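Side-chain contacts in TatD-related deoxyribonuclease (Thermotoga maritima, PDB 1J6O), which is probably a metal-dependent deoxyribonuclease of the TatD family, acting on ester bonds in DNA: residues A31-S34 / S35-E38; G186-V189 / T190-K193. All blocks are in the same frame, centred on the assembly; numbering follows the deposited sequence.

Interaction 1: residues A31-S34 / S35-E38; sequences AVIS and SFEE
The C-terminal end of helix 29-34 is the setting here: Ser35 and Phe36 fold back on the carbonyls of the last turn. Ser35 N makes two weak bonds, to Ala31 O at 3.1 Å and to Val32 O at 3.3 Å. Its hydroxyl lies close to the same two oxygens. Ser35 OG stands between its own backbone N and carbonyl carbon (chi1 60°), which turns it back toward the helix, 2.9 Å from Ala31 O. A water joins in, donating to Val32 O and hydrogen-bonding with Ser35 OG. The next backbone bond spans three residues and is much straighter: Phe36 N donates to Ile33 O at 3.1 Å and an N-H...O angle of 167°. In this TIM-barrel family such a helix leads into the next strand, here 41-47, and Phe36 faces that way. With CG anti to its carbonyl carbon (chi1 -77°), the ring swings back against the last turn. Ile33 CA stands over one face, 3.8 Å from the ring centroid and nearly on its normal, a CH-pi contact. Ile33 CG1 runs alongside, near CZ. Val32 CG1 meets Phe36 CE1 at 4.0 Å, the two side chains slanting past each other. Beyond the turn, the buried ring also touches Leu20, Ile41, Val44 and Pro230. With an alanine here in place of Phe36, a gap is likely to open between the helix end and strand 41-47, and Ile33 CA would lose its aromatic cover. A second water accepts from Glu37 N and donates weakly to Ser34 O. The Glu37 carboxylate forms a salt bridge with Arg66.

Interaction 2: residues G186-V189 / T190-K193; sequences GGPV and TYPK
Thr190 grips Gly187 O twice. Its OG1 donates at 2.8 Å to Gly187 O, nearly along the C=O axis, and its backbone N donates to the same oxygen at 3.0 Å. The hydroxyl can reach back because it lies between the backbone N and the carbonyl carbon (chi1 68°). One residue on, Tyr191 N donates to Pro188 O at 3.0 Å. Two further bonds link this turn to a second loop, Thr190 OG1 with Gln221 N and the Tyr191 hydroxyl with Pro219 O. The Tyr191 ring lies over the turn. Pro188 CA sits above the centre of one face, 3.4 Å from the centroid, in a close CH-pi contact. Pro188 CB packs next to Pro188 CA against the ring, 3.8 Å from Tyr191 CE2. Val189 turns elsewhere, onto Leu197 and Val201 of helix 195-204. Successive i to i+3 bonds make this a short 3-10 turn. It belongs to the loop after strand 181-185 of the TIM barrel, with the side chain of Pro188 about 7 Å from that of Asp214, a predicted metal ligand.

How the interactions relate
From the N terminus, the chain first meets interaction 1, in the link between helix 29-34 and strand 41-47. It turns the chain from the first helix of the barrel toward the second strand. Six more strands follow before interaction 2, which lies in the loop from strand 181-185 to helix 195-204. Each contact closes within its own eight residues. They come in series, neither nested nor crossed. The centres of interactions 1 and 2 are about 24 Å apart, and the two do not touch. Interaction 1 ties a helix end, through Phe36, to strand 41-47. Interaction 2 ties the loop after strand 181-185 to the region around Pro219 and Gln221, nearer the predicted metal site.

Interaction 1: residues A31-S34 / S35-E38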
ATOM      1  N   ALA A  31       9.660  -1.826 -19.934  1.00 12.57           N
ATOM      2  CA  ALA A  31      10.149  -3.198 -19.802  1.00 12.55           C
ATOM      3  C   ALA A  31       9.694  -3.853 -18.495  1.00 12.50           C
ATOM      4  O   ALA A  31       9.323  -5.044 -18.453  1.00 12.08           O
ATOM      5  CB  ALA A  31      11.681  -3.211 -19.886  1.00 14.20           C
ATOM      6  N   VAL A  32       9.720  -3.065 -17.429  1.00 10.05           N
ATOM      7  CA  VAL A  32       9.318  -3.559 -16.117  1.00 10.61           C
ATOM      8  C   VAL A  32       7.847  -3.941 -16.138  1.00  9.49           C
ATOM      9  O   VAL A  32       7.460  -5.026 -15.690  1.00  7.99           O
ATOM     10  CB  VAL A  32       9.617  -2.475 -15.030  1.00 10.80           C
ATOM     11  CG1 VAL A  32       8.953  -2.827 -13.661  1.00 13.13           C
ATOM     12  CG2 VAL A  32      11.135  -2.390 -14.832  1.00 10.40           C
ATOM     13  N   ILE A  33       7.030  -3.078 -16.713  1.00  8.28           N
ATOM     14  CA  ILE A  33       5.605  -3.336 -16.776  1.00  8.88           C
ATOM     15  C   ILE A  33       5.264  -4.462 -17.751  1.00 10.86           C
ATOM     16  O   ILE A  33       4.477  -5.363 -17.447  1.00  9.32           O
ATOM     17  CB  ILE A  33       4.859  -2.033 -17.144  1.00  8.78           C
ATOM     18  CG1 ILE A  33       4.957  -1.046 -15.968  1.00  9.60           C
ATOM     19  CG2 ILE A  33       3.399  -2.296 -17.416  1.00  8.79           C
ATOM     20  CD1 ILE A  33       4.580   0.374 -16.370  1.00 10.14           C
ATOM     21  N   SER A  34       5.870  -4.438 -18.921  1.00 12.17           N
ATOM     22  CA  SER A  34       5.563  -5.498 -19.864  1.00 14.25           C
ATOM     23  C   SER A  34       6.036  -6.860 -19.368  1.00 14.19           C
ATOM     24  O   SER A  34       5.602  -7.897 -19.892  1.00 16.92           O
ATOM     25  CB  SER A  34       6.152  -5.178 -21.247  1.00 17.01           C
ATOM     26  OG  SER A  34       7.564  -5.266 -21.215  1.00 25.87           O
ATOM     27  N   SER A  35       6.907  -6.916 -18.366  1.00 12.03           N
ATOM     28  CA  SER A  35       7.331  -8.233 -17.923  1.00 13.00           C
ATOM     29  C   SER A  35       6.560  -8.747 -16.706  1.00 10.78           C
ATOM     30  O   SER A  35       6.916  -9.768 -16.129  1.00 12.33           O
ATOM     31  CB  SER A  35       8.837  -8.246 -17.653  1.00 15.01           C
ATOM     32  OG  SER A  35       9.178  -7.308 -16.651  1.00 24.81           O
ATOM     33  N   PHE A  36       5.498  -8.045 -16.312  1.00  9.98           N
ATOM     34  CA  PHE A  36       4.722  -8.487 -15.154  1.00  7.80           C
ATOM     35  C   PHE A  36       4.224  -9.918 -15.290  1.00 11.25           C
ATOM     36  O   PHE A  36       4.388 -10.729 -14.372  1.00 10.45           O
ATOM     37  CB  PHE A  36       3.539  -7.558 -14.919  1.00  8.31           C
ATOM     38  CG  PHE A  36       3.915  -6.251 -14.276  1.00 11.12           C
ATOM     39  CD1 PHE A  36       5.172  -6.077 -13.712  1.00 10.35           C
ATOM     40  CD2 PHE A  36       2.992  -5.211 -14.191  1.00 11.98           C
ATOM     41  CE1 PHE A  36       5.522  -4.879 -13.059  1.00 11.20           C
ATOM     42  CE2 PHE A  36       3.333  -4.027 -13.551  1.00 12.19           C
ATOM     43  CZ  PHE A  36       4.601  -3.867 -12.987  1.00 10.19           C
ATOM     44  N   GLU A  37       3.645 -10.239 -16.444  1.00 11.91           N
ATOM     45  CA  GLU A  37       3.137 -11.597 -16.648  1.00 15.05           C
ATOM     46  C   GLU A  37       4.243 -12.640 -16.479  1.00 15.53           C
ATOM     47  O   GLU A  37       4.100 -13.610 -15.710  1.00 16.35           O
ATOM     48  CB  GLU A  37       2.522 -11.703 -18.045  1.00 19.96           C
ATOM     49  CG  GLU A  37       1.680 -12.944 -18.282  1.00 27.04           C
ATOM     50  CD  GLU A  37       0.819 -12.812 -19.538  1.00 32.01           C
ATOM     51  OE1 GLU A  37       1.377 -12.522 -20.617  1.00 36.08           O
ATOM     52  OE2 GLU A  37      -0.416 -12.986 -19.449  1.00 36.32           O
ATOM     53  N   GLU A  38       5.359 -12.446 -17.170  1.00 13.57           N
ATOM     54  CA  GLU A  38       6.452 -13.407 -17.067  1.00 17.41           C
ATOM     55  C   GLU A  38       6.912 -13.549 -15.630  1.00 15.98           C
ATOM     56  O   GLU A  38       7.407 -14.589 -15.231  1.00 16.70           O
ATOM     57  CB  GLU A  38       7.657 -12.973 -17.914  1.00 20.87           C
ATOM     58  CG  GLU A  38       7.292 -12.375 -19.254  1.00 29.26           C
ATOM     59  CD  GLU A  38       8.412 -11.517 -19.855  1.00 32.82           C
ATOM     60  OE1 GLU A  38       9.580 -11.658 -19.418  1.00 34.90           O
ATOM     61  OE2 GLU A  38       8.116 -10.703 -20.767  1.00 34.52           O
TER
HETATM   62  O   HOH W   1       8.681  -6.872 -14.238  1.00 17.82           O
HETATM   63  O   HOH W   2       2.749  -8.207 -18.490  1.00 17.84           O

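Interaction 2: residues G186-V189 / T190-K193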
ATOM      1  N   GLY A 186       6.317  -6.041   3.101  1.00 10.05           N
ATOM      2  CA  GLY A 186       7.201  -5.900   1.972  1.00 11.52           C
ATOM      3  C   GLY A 186       8.630  -6.341   2.210  1.00 10.79           C
ATOM      4  O   GLY A 186       8.902  -7.226   3.033  1.00 10.45           O
ATOM      5  N   GLY A 187       9.533  -5.693   1.478  1.00 10.43           N
ATOM      6  CA  GLY A 187      10.964  -5.971   1.545  1.00 10.87           C
ATOM      7  C   GLY A 187      11.587  -6.208   2.914  1.00 11.66           C
ATOM      8  O   GLY A 187      12.291  -7.215   3.090  1.00 14.10           O
ATOM      9  N   PRO A 188      11.350  -5.327   3.894  1.00 12.57           N
ATOM     10  CA  PRO A 188      11.905  -5.441   5.255  1.00 14.48           C
ATOM     11  C   PRO A 188      11.678  -6.774   5.978  1.00 15.58           C
ATOM     12  O   PRO A 188      12.420  -7.123   6.894  1.00 17.77           O
ATOM     13  CB  PRO A 188      11.262  -4.274   5.995  1.00 13.82           C
ATOM     14  CG  PRO A 188      11.086  -3.211   4.839  1.00 15.39           C
ATOM     15  CD  PRO A 188      10.557  -4.088   3.735  1.00 12.27           C
ATOM     16  N   VAL A 189      10.647  -7.511   5.594  1.00 14.53           N
ATOM     17  CA  VAL A 189      10.375  -8.799   6.237  1.00 13.90           C
ATOM     18  C   VAL A 189      11.553  -9.783   6.019  1.00 15.31           C
ATOM     19  O   VAL A 189      11.743 -10.753   6.796  1.00 16.76           O
ATOM     20  CB  VAL A 189       9.052  -9.402   5.686  1.00 11.81           C
ATOM     21  CG1 VAL A 189       9.290 -10.080   4.336  1.00 13.16           C
ATOM     22  CG2 VAL A 189       8.450 -10.403   6.731  1.00 12.76           C
ATOM     23  N   THR A 190      12.342  -9.532   4.976  1.00 15.01           N
ATOM     24  CA  THR A 190      13.487 -10.382   4.654  1.00 17.09           C
ATOM     25  C   THR A 190      14.795  -9.946   5.321  1.00 17.30           C
ATOM     26  O   THR A 190      15.798 -10.654   5.204  1.00 18.50           O
ATOM     27  CB  THR A 190      13.818 -10.396   3.155  1.00 16.41           C
ATOM     28  OG1 THR A 190      14.295  -9.103   2.778  1.00 16.34           O
ATOM     29  CG2 THR A 190      12.608 -10.781   2.306  1.00 15.18           C
ATOM     30  N   TYR A 191      14.790  -8.800   5.991  1.00 17.99           N
ATOM     31  CA  TYR A 191      15.996  -8.291   6.649  1.00 19.32           C
ATOM     32  C   TYR A 191      16.378  -9.116   7.869  1.00 20.85           C
ATOM     33  O   TYR A 191      15.580  -9.303   8.768  1.00 18.46           O
ATOM     34  CB  TYR A 191      15.809  -6.825   7.055  1.00 18.25           C
ATOM     35  CG  TYR A 191      15.537  -5.891   5.886  1.00 16.94           C
ATOM     36  CD1 TYR A 191      15.644  -6.334   4.563  1.00 14.90           C
ATOM     37  CD2 TYR A 191      15.186  -4.559   6.115  1.00 16.17           C
ATOM     38  CE1 TYR A 191      15.404  -5.460   3.488  1.00 14.67           C
ATOM     39  CE2 TYR A 191      14.941  -3.691   5.068  1.00 15.91           C
ATOM     40  CZ  TYR A 191      15.051  -4.139   3.764  1.00 14.64           C
ATOM     41  OH  TYR A 191      14.812  -3.256   2.731  1.00 17.08           O
ATOM     42  N   PRO A 192      17.624  -9.615   7.907  1.00 22.52           N
ATOM     43  CA  PRO A 192      17.997 -10.419   9.076  1.00 25.18           C
ATOM     44  C   PRO A 192      17.721  -9.727  10.401  1.00 25.03           C
ATOM     45  O   PRO A 192      17.322 -10.370  11.366  1.00 27.44           O
ATOM     46  CB  PRO A 192      19.491 -10.709   8.853  1.00 25.33           C
ATOM     47  CG  PRO A 192      19.955  -9.561   8.000  1.00 25.97           C
ATOM     48  CD  PRO A 192      18.784  -9.377   7.030  1.00 24.36           C
ATOM     49  N   LYS A 193      17.898  -8.412  10.426  1.00 26.48           N
ATOM     50  CA  LYS A 193      17.674  -7.630  11.632  1.00 27.77           C
ATOM     51  C   LYS A 193      16.225  -7.508  12.072  1.00 28.06           C
ATOM     52  O   LYS A 193      15.957  -7.322  13.258  1.00 28.46           O
TER